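Local coordinates for 39 kDa initiator binding protein (Trichomonas vaginalis, PDB 1Q87), which binds the initiator (Inr) element of core promoters and is represented by its C-domain, one part of a longer protein, at residues Thr34-Val39 / Asp97-Leu102; Asp51-Arg56 / Glu90-Lys95; Ile115-Leu120 / Ser192-Phe197; Lys168-Pro173 / Met183-Glu188. All coordinates share one frame; numbering follows the deposited sequence.

How the interactions relate
Interactions 1 and 2 join the same part of the chain: helix 29-47 precedes strand 53-55, strand 92-94 precedes helix 95-105, and interaction 2 nests inside the loop that interaction 1 closes. Their chemistry differs with their place. Interaction 1 is a buried, apolar helix-helix contact, while interaction 2 is a surface ladder of backbone bonds flanked by charged side chains. Interactions 3 and 4 belong to the region of the five-stranded sheet, their centres about 14 Å apart. The mostly apolar interaction 3 is buried, with one polar bond at its margin; interaction 4, partly buried, relies on backbone pairing. Ile169 meets Trp193 and Tyr196 between them, and Pro173 touches Phe35 of interaction 1.

Interaction 1: Thr34-Val39 / Asp97-Leu102; sequences TFRAKV and DLYKFL
The ring of Phe35 turns its CE1 edge onto one face of Tyr99 in a T-shaped stack, with centroids 4.8 Å apart and planes at 74°. CE1 stands over the rim of the tyrosine ring, 3.3 Å from Tyr99 CE1. CG2 of Val39, a turn further along the same helix, stands over one face of Phe35, toward its rim, while the carbonyl O of Tyr99 and CB of Leu102 lie at its edge. Both aromatic side chains leave the backbone with CG anti to N (chi1 171° in Phe35), which carries them into the gap between helices. Val39 also reaches across to the other helix: CG2 is 3.7 Å from Tyr99 CD1, and CG1 faces Leu98 CD1 at 4.3 Å. The tyrosine hydroxyl is held by Ile24 N. This apolar interface joins helix 29-47 to helix 95-105, the N-to-C directions of segments 34-39 and 97-102 lying 123° apart; Leu98 and Leu102 continue it onto Ile42, and onto Phe67 of helix 56-67.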
loop_
_atom_site.group_PDB
_atom_site.type_symbol
_atom_site.label_atom_id
_atom_site.label_comp_id
_atom_site.label_asym_id
_atom_site.label_seq_id
_atom_site.Cartn_x
_atom_site.Cartn_y
_atom_site.Cartn_z
ATOM N N THR A 34 14.579 9.551 4.487
ATOM C CA THR A 34 13.748 10.529 3.834
ATOM C C THR A 34 12.285 10.179 4.135
ATOM O O THR A 34 11.485 11.034 4.552
ATOM C CB THR A 34 13.925 10.500 2.332
ATOM O OG1 THR A 34 15.259 10.906 2.001
ATOM C CG2 THR A 34 12.888 11.426 1.665
ATOM N N PHE A 35 11.936 8.913 3.942
ATOM C CA PHE A 35 10.568 8.519 4.168
ATOM C C PHE A 35 10.150 8.669 5.628
ATOM O O PHE A 35 8.990 8.996 5.934
ATOM C CB PHE A 35 10.336 7.081 3.707
ATOM C CG PHE A 35 9.005 6.550 4.108
ATOM C CD1 PHE A 35 8.894 5.691 5.188
ATOM C CD2 PHE A 35 7.841 6.960 3.440
ATOM C CE1 PHE A 35 7.635 5.235 5.601
ATOM C CE2 PHE A 35 6.617 6.528 3.842
ATOM C CZ PHE A 35 6.501 5.661 4.919
ATOM N N ARG A 36 11.099 8.429 6.522
ATOM C CA ARG A 36 10.831 8.523 7.941
ATOM C C ARG A 36 10.592 9.990 8.306
ATOM O O ARG A 36 9.715 10.315 9.124
ATOM C CB ARG A 36 12.014 7.978 8.715
ATOM C CG ARG A 36 11.680 7.540 10.125
ATOM C CD ARG A 36 12.948 7.082 10.849
ATOM N NE ARG A 36 13.673 5.992 10.177
ATOM C CZ ARG A 36 13.455 4.690 10.364
ATOM N NH1 ARG A 36 12.516 4.270 11.210
ATOM N NH2 ARG A 36 14.187 3.799 9.706
ATOM N N ALA A 37 11.384 10.867 7.693
ATOM C CA ALA A 37 11.258 12.294 7.928
ATOM C C ALA A 37 9.867 12.733 7.467
ATOM O O ALA A 37 9.236 13.548 8.138
ATOM C CB ALA A 37 12.324 13.049 7.171
ATOM N N LYS A 38 9.388 12.198 6.337
ATOM C CA LYS A 38 8.061 12.565 5.875
ATOM C C LYS A 38 6.979 12.132 6.834
ATOM O O LYS A 38 6.051 12.881 7.090
ATOM C CB LYS A 38 7.739 11.965 4.501
ATOM C CG LYS A 38 7.849 12.930 3.369
ATOM C CD LYS A 38 6.921 14.122 3.490
ATOM C CE LYS A 38 7.436 15.235 2.570
ATOM N NZ LYS A 38 6.429 16.304 2.342
ATOM N N VAL A 39 7.070 10.900 7.317
ATOM C CA VAL A 39 6.067 10.391 8.231
ATOM C C VAL A 39 5.971 11.333 9.444
ATOM O O VAL A 39 4.860 11.671 9.884
ATOM C CB VAL A 39 6.393 8.953 8.705
ATOM C CG1 VAL A 39 5.308 8.481 9.701
ATOM C CG2 VAL A 39 6.466 7.959 7.490
ATOM N N ASP A 97 1.343 3.782 13.010
ATOM C CA ASP A 97 0.185 3.434 12.147
ATOM C C ASP A 97 0.228 4.276 10.854
ATOM O O ASP A 97 -0.031 3.755 9.757
ATOM C CB ASP A 97 -1.120 3.675 12.889
ATOM C CG ASP A 97 -1.243 2.788 14.131
ATOM O OD1 ASP A 97 -1.261 1.547 13.967
ATOM O OD2 ASP A 97 -1.303 3.311 15.269
ATOM N N LEU A 98 0.580 5.563 10.981
ATOM C CA LEU A 98 0.690 6.432 9.818
ATOM C C LEU A 98 1.839 5.892 8.961
ATOM O O LEU A 98 1.723 5.819 7.737
ATOM C CB LEU A 98 1.002 7.874 10.229
ATOM C CG LEU A 98 0.338 9.134 9.611
ATOM C CD1 LEU A 98 1.391 10.178 9.337
ATOM C CD2 LEU A 98 -0.392 8.844 8.348
ATOM N N TYR A 99 2.954 5.527 9.600
ATOM C CA TYR A 99 4.120 4.976 8.886
ATOM C C TYR A 99 3.691 3.764 8.020
ATOM O O TYR A 99 4.010 3.660 6.842
ATOM C CB TYR A 99 5.179 4.514 9.881
ATOM C CG TYR A 99 6.474 4.058 9.249
ATOM C CD1 TYR A 99 7.566 4.920 9.191
ATOM C CD2 TYR A 99 6.626 2.758 8.728
ATOM C CE1 TYR A 99 8.788 4.516 8.647
ATOM C CE2 TYR A 99 7.886 2.333 8.154
ATOM C CZ TYR A 99 8.951 3.236 8.136
ATOM O OH TYR A 99 10.198 2.908 7.656
ATOM N N LYS A 100 2.945 2.867 8.628
ATOM C CA LYS A 100 2.446 1.695 7.942
ATOM C C LYS A 100 1.578 2.091 6.737
ATOM O O LYS A 100 1.766 1.582 5.619
ATOM C CB LYS A 100 1.616 0.864 8.929
ATOM C CG LYS A 100 1.056 -0.412 8.368
ATOM C CD LYS A 100 1.100 -1.545 9.411
ATOM C CE LYS A 100 -0.134 -1.566 10.311
ATOM N NZ LYS A 100 -0.327 -2.888 11.001
ATOM N N PHE A 101 0.656 3.030 6.979
ATOM C CA PHE A 101 -0.307 3.465 5.966
ATOM C C PHE A 101 0.347 4.154 4.787
ATOM O O PHE A 101 0.019 3.881 3.637
ATOM C CB PHE A 101 -1.354 4.372 6.601
ATOM C CG PHE A 101 -2.448 4.765 5.681
ATOM C CD1 PHE A 101 -3.359 3.824 5.235
ATOM C CD2 PHE A 101 -2.556 6.073 5.228
ATOM C CE1 PHE A 101 -4.362 4.173 4.345
ATOM C CE2 PHE A 101 -3.561 6.432 4.336
ATOM C CZ PHE A 101 -4.462 5.477 3.896
ATOM N N LEU A 102 1.273 5.045 5.067
ATOM C CA LEU A 102 1.986 5.753 4.017
ATOM C C LEU A 102 2.964 4.790 3.289
ATOM O O LEU A 102 3.252 4.937 2.091
ATOM C CB LEU A 102 2.734 6.968 4.631
ATOM C CG LEU A 102 1.861 8.207 4.998
ATOM C CD1 LEU A 102 2.594 9.140 5.928
ATOM C CD2 LEU A 102 1.462 8.974 3.720
#

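Interaction 2: Asp51-Arg56 / Glu90-Lys95; sequences DGTVMR and EQTKSK
Val54 and Lys93 form the hydrogen-bonded pair of a small two-stranded antiparallel sheet, with Val54 N to Lys93 O at 3.1 Å and Lys93 N to Val54 O at 3.0 Å. Where the first strand gives way to helix 56-67, Arg56 N adds a further bond to Gln91 O at 2.8 Å, approaching from above the carbonyl plane rather than along a lone pair. The arginine side chain then runs in extended form past residues 90-93. Its CB rests near Gln91 O, CG is near both Glu90 O and Lys93 CE, and CD comes to 3.1 Å from Glu90 O. NE passes 3.6 Å from Lys93 CE, the two long chains lying side by side and pointing the same way. At the tip, NH2 is bound by the carbonyl oxygens of Ser82 and Met85. Lys93 NZ also reaches Met85 O and forms a salt bridge to Glu90 OE1 at 3.2 Å, so neighbouring acceptors would offset the closeness of two like charges. Val54 and Lys93 share one face of the ladder, where both pack on Leu59. At the other end of the pair, Ser94 is the N-cap of helix 95-105, and its CB lies near Gly52 O. Beyond it, Asp51 OD2 and Lys95 NZ make a long salt bridge of 3.7 Å.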
loop_
_atom_site.group_PDB
_atom_site.type_symbol
_atom_site.label_atom_id
_atom_site.label_comp_id
_atom_site.label_asym_id
_atom_site.label_seq_id
_atom_site.Cartn_x
_atom_site.Cartn_y
_atom_site.Cartn_z
ATOM N N ASP A 51 4.797 12.724 18.811
ATOM C CA ASP A 51 4.599 11.292 18.988
ATOM C C ASP A 51 3.277 11.069 19.677
ATOM O O ASP A 51 2.263 11.692 19.314
ATOM C CB ASP A 51 5.738 10.693 19.817
ATOM C CG ASP A 51 5.493 9.232 20.181
ATOM O OD1 ASP A 51 5.178 8.981 21.369
ATOM O OD2 ASP A 51 5.593 8.343 19.288
ATOM N N GLY A 52 3.289 10.174 20.661
ATOM C CA GLY A 52 2.088 9.888 21.422
ATOM C C GLY A 52 1.079 9.144 20.599
ATOM O O GLY A 52 1.448 8.462 19.655
ATOM N N THR A 53 -0.193 9.268 20.960
ATOM C CA THR A 53 -1.254 8.584 20.258
ATOM C C THR A 53 -2.423 9.534 20.212
ATOM O O THR A 53 -2.404 10.560 20.873
ATOM C CB THR A 53 -1.710 7.325 21.026
ATOM O OG1 THR A 53 -2.496 7.736 22.153
ATOM C CG2 THR A 53 -0.494 6.475 21.520
ATOM N N VAL A 54 -3.445 9.186 19.434
ATOM C CA VAL A 54 -4.667 9.997 19.331
ATOM C C VAL A 54 -5.840 9.044 19.125
ATOM O O VAL A 54 -5.645 7.897 18.709
ATOM C CB VAL A 54 -4.602 10.997 18.134
ATOM C CG1 VAL A 54 -3.453 11.940 18.328
ATOM C CG2 VAL A 54 -4.425 10.246 16.791
ATOM N N MET A 55 -7.052 9.484 19.436
ATOM C CA MET A 55 -8.208 8.607 19.255
ATOM C C MET A 55 -8.257 8.209 17.792
ATOM O O MET A 55 -7.883 8.999 16.913
ATOM C CB MET A 55 -9.519 9.312 19.637
ATOM C CG MET A 55 -9.733 9.532 21.141
ATOM S SD MET A 55 -9.621 7.994 22.079
ATOM C CE MET A 55 -7.876 8.013 22.477
ATOM N N ARG A 56 -8.743 7.000 17.538
ATOM C CA ARG A 56 -8.816 6.462 16.199
ATOM C C ARG A 56 -9.521 7.380 15.212
ATOM O O ARG A 56 -8.992 7.670 14.146
ATOM C CB ARG A 56 -9.513 5.104 16.211
ATOM C CG ARG A 56 -9.361 4.371 14.891
ATOM C CD ARG A 56 -10.137 3.113 14.898
ATOM N NE ARG A 56 -9.762 2.271 13.768
ATOM C CZ ARG A 56 -10.446 2.196 12.638
ATOM N NH1 ARG A 56 -11.549 2.922 12.505
ATOM N NH2 ARG A 56 -10.016 1.403 11.650
ATOM N N GLU A 90 -9.575 -1.446 17.671
ATOM C CA GLU A 90 -8.664 -0.562 18.400
ATOM C C GLU A 90 -9.173 0.895 18.438
ATOM O O GLU A 90 -9.668 1.436 17.450
ATOM C CB GLU A 90 -7.279 -0.625 17.770
ATOM C CG GLU A 90 -6.343 0.437 18.277
ATOM C CD GLU A 90 -4.928 0.217 17.793
ATOM O OE1 GLU A 90 -4.716 0.175 16.553
ATOM O OE2 GLU A 90 -4.031 0.081 18.657
ATOM N N GLN A 91 -9.004 1.531 19.584
ATOM C CA GLN A 91 -9.484 2.880 19.821
ATOM C C GLN A 91 -8.513 4.007 19.575
ATOM O O GLN A 91 -8.905 5.181 19.635
ATOM C CB GLN A 91 -9.957 2.998 21.272
ATOM C CG GLN A 91 -11.007 1.980 21.684
ATOM C CD GLN A 91 -11.661 2.347 22.998
ATOM O OE1 GLN A 91 -12.261 3.420 23.127
ATOM N NE2 GLN A 91 -11.549 1.466 23.982
ATOM N N THR A 92 -7.241 3.690 19.355
ATOM C CA THR A 92 -6.276 4.764 19.136
ATOM C C THR A 92 -5.224 4.388 18.120
ATOM O O THR A 92 -5.058 3.215 17.808
ATOM C CB THR A 92 -5.588 5.208 20.466
ATOM O OG1 THR A 92 -4.495 4.334 20.794
ATOM C CG2 THR A 92 -6.607 5.201 21.594
ATOM N N LYS A 93 -4.524 5.398 17.605
ATOM C CA LYS A 93 -3.491 5.188 16.601
ATOM C C LYS A 93 -2.250 5.948 16.938
ATOM O O LYS A 93 -2.302 6.905 17.713
ATOM C CB LYS A 93 -4.020 5.604 15.200
ATOM C CG LYS A 93 -4.489 4.419 14.295
ATOM C CD LYS A 93 -5.404 3.402 14.966
ATOM C CE LYS A 93 -6.125 2.453 13.999
ATOM N NZ LYS A 93 -5.401 1.167 13.612
ATOM N N SER A 94 -1.123 5.527 16.366
ATOM C CA SER A 94 0.121 6.211 16.642
ATOM C C SER A 94 0.892 6.478 15.363
ATOM O O SER A 94 0.441 6.121 14.269
ATOM C CB SER A 94 0.980 5.397 17.627
ATOM O OG SER A 94 1.728 4.383 16.978
ATOM N N LYS A 95 2.059 7.096 15.503
ATOM C CA LYS A 95 2.857 7.431 14.352
ATOM C C LYS A 95 3.096 6.144 13.561
ATOM O O LYS A 95 2.901 6.120 12.362
ATOM C CB LYS A 95 4.204 8.070 14.763
ATOM C CG LYS A 95 4.771 9.015 13.681
ATOM C CD LYS A 95 6.271 9.393 13.807
ATOM C CE LYS A 95 6.734 9.604 15.244
ATOM N NZ LYS A 95 7.103 8.283 15.870
#

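Interaction 3: Ile115-Leu120 / Ser192-Phe197; sequences IASLLL and SWDKYF
Ser117 and Trp193 approach through different first torsions. With chi1 at 172°, Ser117 holds OG opposite its backbone N and directs it at the start of helix 193-199, whereas chi1 of -75° keeps the Trp193 indole beside its own N and lays it against Leu118. The methine of Leu118 sits squarely over one indole face in a CH-pi contact: CG is 3.7 Å from the centroid of the five-membered ring, and 3.6 Å from Trp193 CE2. Leu118 CB extends this cover toward Trp193 CD1 and NE1. At the edge of the same ring, in its plane, stands Ser117 OG, 3.5 Å from Trp193 CB. This hydroxyl donates to Asp194 OD2 at 2.9 Å, meeting the carboxylate from above its plane. The aspartate is further tied to the helix start, since Ser192, the N-cap residue, gives it a weak bond through OG; the same OG accepts a nearly straight capping bond from Lys195 N at 3.1 Å. A polar margin therefore borders an apolar interior, where Leu118 CD2 also approaches Phe197 CE2 at 4.3 Å. The contact joins helix 111-123 to helix 193-199, their segments running roughly parallel at 31°. Leu118 continues onto Phe105 of helix 95-105, and Trp193 and Tyr196 rest on Ile169 of strand 165-171.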
loop_
_atom_site.group_PDB
_atom_site.type_symbol
_atom_site.label_atom_id
_atom_site.label_comp_id
_atom_site.label_asym_id
_atom_site.label_seq_id
_atom_site.Cartn_x
_atom_site.Cartn_y
_atom_site.Cartn_z
ATOM N N ILE A 115 -4.374 3.361 -3.878
ATOM C CA ILE A 115 -5.379 2.541 -3.224
ATOM C C ILE A 115 -6.383 2.008 -4.213
ATOM O O ILE A 115 -6.591 0.797 -4.287
ATOM C CB ILE A 115 -6.125 3.299 -2.069
ATOM C CG1 ILE A 115 -5.185 3.500 -0.859
ATOM C CG2 ILE A 115 -7.386 2.529 -1.670
ATOM C CD1 ILE A 115 -5.786 4.324 0.264
ATOM N N ALA A 116 -7.020 2.911 -4.960
ATOM C CA ALA A 116 -8.008 2.504 -5.961
ATOM C C ALA A 116 -7.367 1.494 -6.917
ATOM O O ALA A 116 -7.936 0.435 -7.191
ATOM C CB ALA A 116 -8.503 3.716 -6.755
ATOM N N SER A 117 -6.173 1.809 -7.411
ATOM C CA SER A 117 -5.514 0.903 -8.333
ATOM C C SER A 117 -5.419 -0.526 -7.799
ATOM O O SER A 117 -5.977 -1.458 -8.391
ATOM C CB SER A 117 -4.126 1.420 -8.677
ATOM O OG SER A 117 -3.417 0.447 -9.417
ATOM N N LEU A 118 -4.744 -0.694 -6.661
ATOM C CA LEU A 118 -4.559 -2.011 -6.068
ATOM C C LEU A 118 -5.878 -2.629 -5.706
ATOM O O LEU A 118 -6.155 -3.784 -6.031
ATOM C CB LEU A 118 -3.685 -1.941 -4.801
ATOM C CG LEU A 118 -2.890 -3.163 -4.284
ATOM C CD1 LEU A 118 -3.210 -3.425 -2.837
ATOM C CD2 LEU A 118 -3.204 -4.403 -5.071
ATOM N N LEU A 119 -6.684 -1.860 -5.005
ATOM C CA LEU A 119 -7.964 -2.342 -4.563
ATOM C C LEU A 119 -8.868 -2.854 -5.691
ATOM O O LEU A 119 -9.653 -3.793 -5.502
ATOM C CB LEU A 119 -8.659 -1.228 -3.816
ATOM C CG LEU A 119 -9.400 -1.648 -2.564
ATOM C CD1 LEU A 119 -8.598 -2.709 -1.836
ATOM C CD2 LEU A 119 -9.589 -0.397 -1.677
ATOM N N LEU A 120 -8.756 -2.249 -6.869
ATOM C CA LEU A 120 -9.610 -2.643 -7.977
ATOM C C LEU A 120 -9.220 -4.020 -8.511
ATOM O O LEU A 120 -10.088 -4.803 -8.902
ATOM C CB LEU A 120 -9.558 -1.581 -9.076
ATOM C CG LEU A 120 -10.743 -1.541 -10.045
ATOM C CD1 LEU A 120 -10.416 -2.339 -11.302
ATOM C CD2 LEU A 120 -12.012 -2.060 -9.335
ATOM N N SER A 192 2.722 0.532 -12.515
ATOM C CA SER A 192 1.600 0.609 -11.608
ATOM C C SER A 192 1.246 -0.783 -11.132
ATOM O O SER A 192 1.784 -1.776 -11.626
ATOM C CB SER A 192 0.411 1.141 -12.363
ATOM O OG SER A 192 -0.185 0.060 -13.078
ATOM N N TRP A 193 0.305 -0.871 -10.207
ATOM C CA TRP A 193 -0.098 -2.191 -9.760
ATOM C C TRP A 193 -0.670 -2.997 -10.926
ATOM O O TRP A 193 -0.344 -4.172 -11.073
ATOM C CB TRP A 193 -1.154 -2.122 -8.653
ATOM C CG TRP A 193 -0.624 -1.723 -7.311
ATOM C CD1 TRP A 193 -0.863 -0.554 -6.661
ATOM C CD2 TRP A 193 0.165 -2.528 -6.414
ATOM N NE1 TRP A 193 -0.295 -0.582 -5.422
ATOM C CE2 TRP A 193 0.345 -1.773 -5.238
ATOM C CE3 TRP A 193 0.734 -3.809 -6.492
ATOM C CZ2 TRP A 193 1.076 -2.256 -4.133
ATOM C CZ3 TRP A 193 1.461 -4.290 -5.400
ATOM C CH2 TRP A 193 1.623 -3.512 -4.235
ATOM N N ASP A 194 -1.529 -2.366 -11.731
ATOM C CA ASP A 194 -2.189 -3.003 -12.885
ATOM C C ASP A 194 -1.177 -3.636 -13.852
ATOM O O ASP A 194 -1.334 -4.783 -14.289
ATOM C CB ASP A 194 -3.033 -1.967 -13.630
ATOM C CG ASP A 194 -3.954 -1.164 -12.691
ATOM O OD1 ASP A 194 -5.094 -1.631 -12.416
ATOM O OD2 ASP A 194 -3.526 -0.067 -12.224
ATOM N N LYS A 195 -0.148 -2.870 -14.176
ATOM C CA LYS A 195 0.943 -3.298 -15.044
ATOM C C LYS A 195 1.651 -4.520 -14.442
ATOM O O LYS A 195 1.915 -5.522 -15.131
ATOM C CB LYS A 195 1.967 -2.155 -15.167
ATOM C CG LYS A 195 2.636 -2.010 -16.515
ATOM C CD LYS A 195 3.450 -3.235 -16.904
ATOM C CE LYS A 195 3.978 -3.118 -18.339
ATOM N NZ LYS A 195 4.846 -1.912 -18.534
ATOM N N TYR A 196 1.975 -4.418 -13.155
ATOM C CA TYR A 196 2.674 -5.475 -12.463
ATOM C C TYR A 196 1.887 -6.762 -12.427
ATOM O O TYR A 196 2.462 -7.836 -12.606
ATOM C CB TYR A 196 3.035 -5.051 -11.041
ATOM C CG TYR A 196 3.545 -6.206 -10.224
ATOM C CD1 TYR A 196 2.664 -6.979 -9.469
ATOM C CD2 TYR A 196 4.893 -6.579 -10.257
ATOM C CE1 TYR A 196 3.102 -8.095 -8.765
ATOM C CE2 TYR A 196 5.350 -7.709 -9.553
ATOM C CZ TYR A 196 4.440 -8.460 -8.811
ATOM O OH TYR A 196 4.834 -9.590 -8.134
ATOM N N PHE A 197 0.585 -6.677 -12.187
ATOM C CA PHE A 197 -0.220 -7.894 -12.159
ATOM C C PHE A 197 -0.543 -8.374 -13.566
ATOM O O PHE A 197 -1.154 -9.434 -13.756
ATOM C CB PHE A 197 -1.505 -7.676 -11.379
ATOM C CG PHE A 197 -1.352 -7.893 -9.911
ATOM C CD1 PHE A 197 -1.367 -9.178 -9.388
ATOM C CD2 PHE A 197 -1.171 -6.823 -9.058
ATOM C CE1 PHE A 197 -1.207 -9.397 -8.044
ATOM C CE2 PHE A 197 -1.008 -7.026 -7.709
ATOM C CZ PHE A 197 -1.026 -8.321 -7.196
#

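Interaction 4: Lys168-Pro173 / Met183-Glu188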
loop_
_atom_site.group_PDB
_atom_site.type_symbol
_atom_site.label_atom_id
_atom_site.label_comp_id
_atom_site.label_asym_id
_atom_site.label_seq_id
_atom_site.Cartn_x
_atom_site.Cartn_y
_atom_site.Cartn_z
ATOM N N LYS A 168 6.844 -11.539 -3.461
ATOM C CA LYS A 168 6.913 -10.249 -2.812
ATOM C C LYS A 168 7.074 -9.069 -3.770
ATOM O O LYS A 168 7.820 -9.157 -4.735
ATOM C CB LYS A 168 8.042 -10.237 -1.796
ATOM C CG LYS A 168 7.701 -11.026 -0.521
ATOM C CD LYS A 168 8.817 -10.930 0.503
ATOM C CE LYS A 168 8.609 -11.908 1.656
ATOM N NZ LYS A 168 9.793 -11.927 2.558
ATOM N N ILE A 169 6.368 -7.966 -3.518
ATOM C CA ILE A 169 6.483 -6.786 -4.384
ATOM C C ILE A 169 6.374 -5.517 -3.529
ATOM O O ILE A 169 5.476 -5.392 -2.694
ATOM C CB ILE A 169 5.417 -6.844 -5.492
ATOM C CG1 ILE A 169 5.553 -5.636 -6.391
ATOM C CG2 ILE A 169 4.059 -7.086 -4.905
ATOM C CD1 ILE A 169 6.919 -5.564 -7.088
ATOM N N TRP A 170 7.298 -4.585 -3.736
ATOM C CA TRP A 170 7.361 -3.378 -2.904
ATOM C C TRP A 170 6.849 -2.052 -3.432
ATOM O O TRP A 170 7.244 -1.596 -4.534
ATOM C CB TRP A 170 8.809 -3.142 -2.439
ATOM C CG TRP A 170 9.347 -4.217 -1.498
ATOM C CD1 TRP A 170 9.493 -4.115 -0.153
ATOM C CD2 TRP A 170 9.799 -5.542 -1.854
ATOM N NE1 TRP A 170 10.003 -5.285 0.354
ATOM C CE2 TRP A 170 10.202 -6.176 -0.665
ATOM C CE3 TRP A 170 9.903 -6.247 -3.062
ATOM C CZ2 TRP A 170 10.715 -7.481 -0.644
ATOM C CZ3 TRP A 170 10.408 -7.533 -3.041
ATOM C CH2 TRP A 170 10.807 -8.140 -1.840
ATOM N N ASN A 171 5.988 -1.414 -2.633
ATOM C CA ASN A 171 5.506 -0.115 -3.007
ATOM C C ASN A 171 6.657 0.782 -2.646
ATOM O O ASN A 171 7.272 0.579 -1.603
ATOM C CB ASN A 171 4.295 0.310 -2.194
ATOM C CG ASN A 171 3.924 1.773 -2.453
ATOM O OD1 ASN A 171 3.678 2.158 -3.599
ATOM N ND2 ASN A 171 3.891 2.589 -1.397
ATOM N N LYS A 172 6.994 1.726 -3.531
ATOM C CA LYS A 172 8.052 2.697 -3.254
ATOM C C LYS A 172 7.287 3.931 -2.700
ATOM O O LYS A 172 6.720 4.716 -3.457
ATOM C CB LYS A 172 8.776 3.061 -4.540
ATOM C CG LYS A 172 9.312 1.867 -5.309
ATOM C CD LYS A 172 10.561 1.310 -4.645
ATOM C CE LYS A 172 11.781 2.208 -4.894
ATOM N NZ LYS A 172 12.974 1.780 -4.088
ATOM N N PRO A 173 7.280 4.121 -1.373
ATOM C CA PRO A 173 6.572 5.244 -0.740
ATOM C C PRO A 173 6.965 6.672 -1.110
ATOM O O PRO A 173 6.266 7.586 -0.743
ATOM C CB PRO A 173 6.716 4.983 0.777
ATOM C CG PRO A 173 7.538 3.721 0.889
ATOM C CD PRO A 173 8.222 3.501 -0.442
ATOM N N MET A 183 8.693 -2.018 -7.205
ATOM C CA MET A 183 10.008 -2.609 -7.478
ATOM C C MET A 183 10.063 -3.965 -6.793
ATOM O O MET A 183 9.513 -4.134 -5.679
ATOM C CB MET A 183 11.145 -1.723 -6.954
ATOM C CG MET A 183 12.513 -2.292 -7.265
ATOM S SD MET A 183 13.908 -1.098 -7.183
ATOM C CE MET A 183 13.787 -0.604 -5.572
ATOM N N ASP A 184 10.730 -4.917 -7.458
ATOM C CA ASP A 184 10.839 -6.281 -6.949
ATOM C C ASP A 184 12.202 -6.549 -6.357
ATOM O O ASP A 184 13.032 -5.626 -6.237
ATOM C CB ASP A 184 10.470 -7.314 -8.048
ATOM C CG ASP A 184 11.492 -7.381 -9.231
ATOM O OD1 ASP A 184 11.112 -7.953 -10.283
ATOM O OD2 ASP A 184 12.644 -6.897 -9.140
ATOM N N GLU A 185 12.435 -7.808 -5.980
ATOM C CA GLU A 185 13.692 -8.211 -5.354
ATOM C C GLU A 185 14.886 -8.072 -6.259
ATOM O O GLU A 185 16.011 -8.026 -5.768
ATOM C CB GLU A 185 13.639 -9.650 -4.832
ATOM C CG GLU A 185 13.609 -10.704 -5.890
ATOM C CD GLU A 185 12.210 -10.982 -6.399
ATOM O OE1 GLU A 185 11.896 -12.177 -6.594
ATOM O OE2 GLU A 185 11.436 -10.013 -6.602
ATOM N N ASN A 186 14.654 -7.991 -7.568
ATOM C CA ASN A 186 15.772 -7.831 -8.497
ATOM C C ASN A 186 16.035 -6.362 -8.791
ATOM O O ASN A 186 17.057 -6.021 -9.389
ATOM C CB ASN A 186 15.489 -8.552 -9.813
ATOM C CG ASN A 186 14.964 -9.967 -9.591
ATOM O OD1 ASN A 186 13.943 -10.373 -10.163
ATOM N ND2 ASN A 186 15.656 -10.720 -8.746
ATOM N N GLY A 187 15.121 -5.482 -8.383
ATOM C CA GLY A 187 15.319 -4.070 -8.661
ATOM C C GLY A 187 14.646 -3.655 -9.954
ATOM O O GLY A 187 14.999 -2.625 -10.525
ATOM N N GLU A 188 13.700 -4.480 -10.419
ATOM C CA GLU A 188 12.911 -4.229 -11.630
ATOM C C GLU A 188 11.658 -3.427 -11.248
ATOM O O GLU A 188 10.781 -3.924 -10.529
ATOM C CB GLU A 188 12.466 -5.549 -12.305
ATOM C CG GLU A 188 11.924 -5.362 -13.768
ATOM C CD GLU A 188 11.422 -6.666 -14.453
ATOM O OE1 GLU A 188 12.189 -7.649 -14.537
ATOM O OE2 GLU A 188 10.262 -6.708 -14.926
HETATM O O HOH W 1 8.788 -10.645 -6.811
#
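Asp184 OD2 is gripped by two backbone amides, Asn186 N at 2.8 Å and Glu188 N at 2.9 Å, which reach it from opposite faces of the carboxylate plane, while the residue's CB packs against Ile169 CD1 on the adjoining strand. The first of these bonds closes an Asx turn, set over a type I beta turn from Asp184 to Gly187 that links two strands of the five-stranded antiparallel sheet. The other carboxylate oxygen, OD1, is bound by the Tyr190 hydroxyl, so the carboxylate is held at both oxygens. Just before the turn, Met183 and Trp170 form a hydrogen-bonded pair: Trp170 N to Met183 O is 3.0 Å and Met183 N to Trp170 O 3.1 Å, the latter in the carbonyl plane. The six-membered ring of the indole reaches the start of the turn, with CE3 3.4 Å from Met183 O, which stands at the ring edge, and CZ3 near Glu185 N; its NE1 bonds Glu154. On the same side Met183 CB meets Lys172 CD at 3.9 Å, the two side chains crossing at a slant. At the exposed end, one water donates to both Lys168 O and Glu185 OE2, each 2.7 Å from the water oxygen.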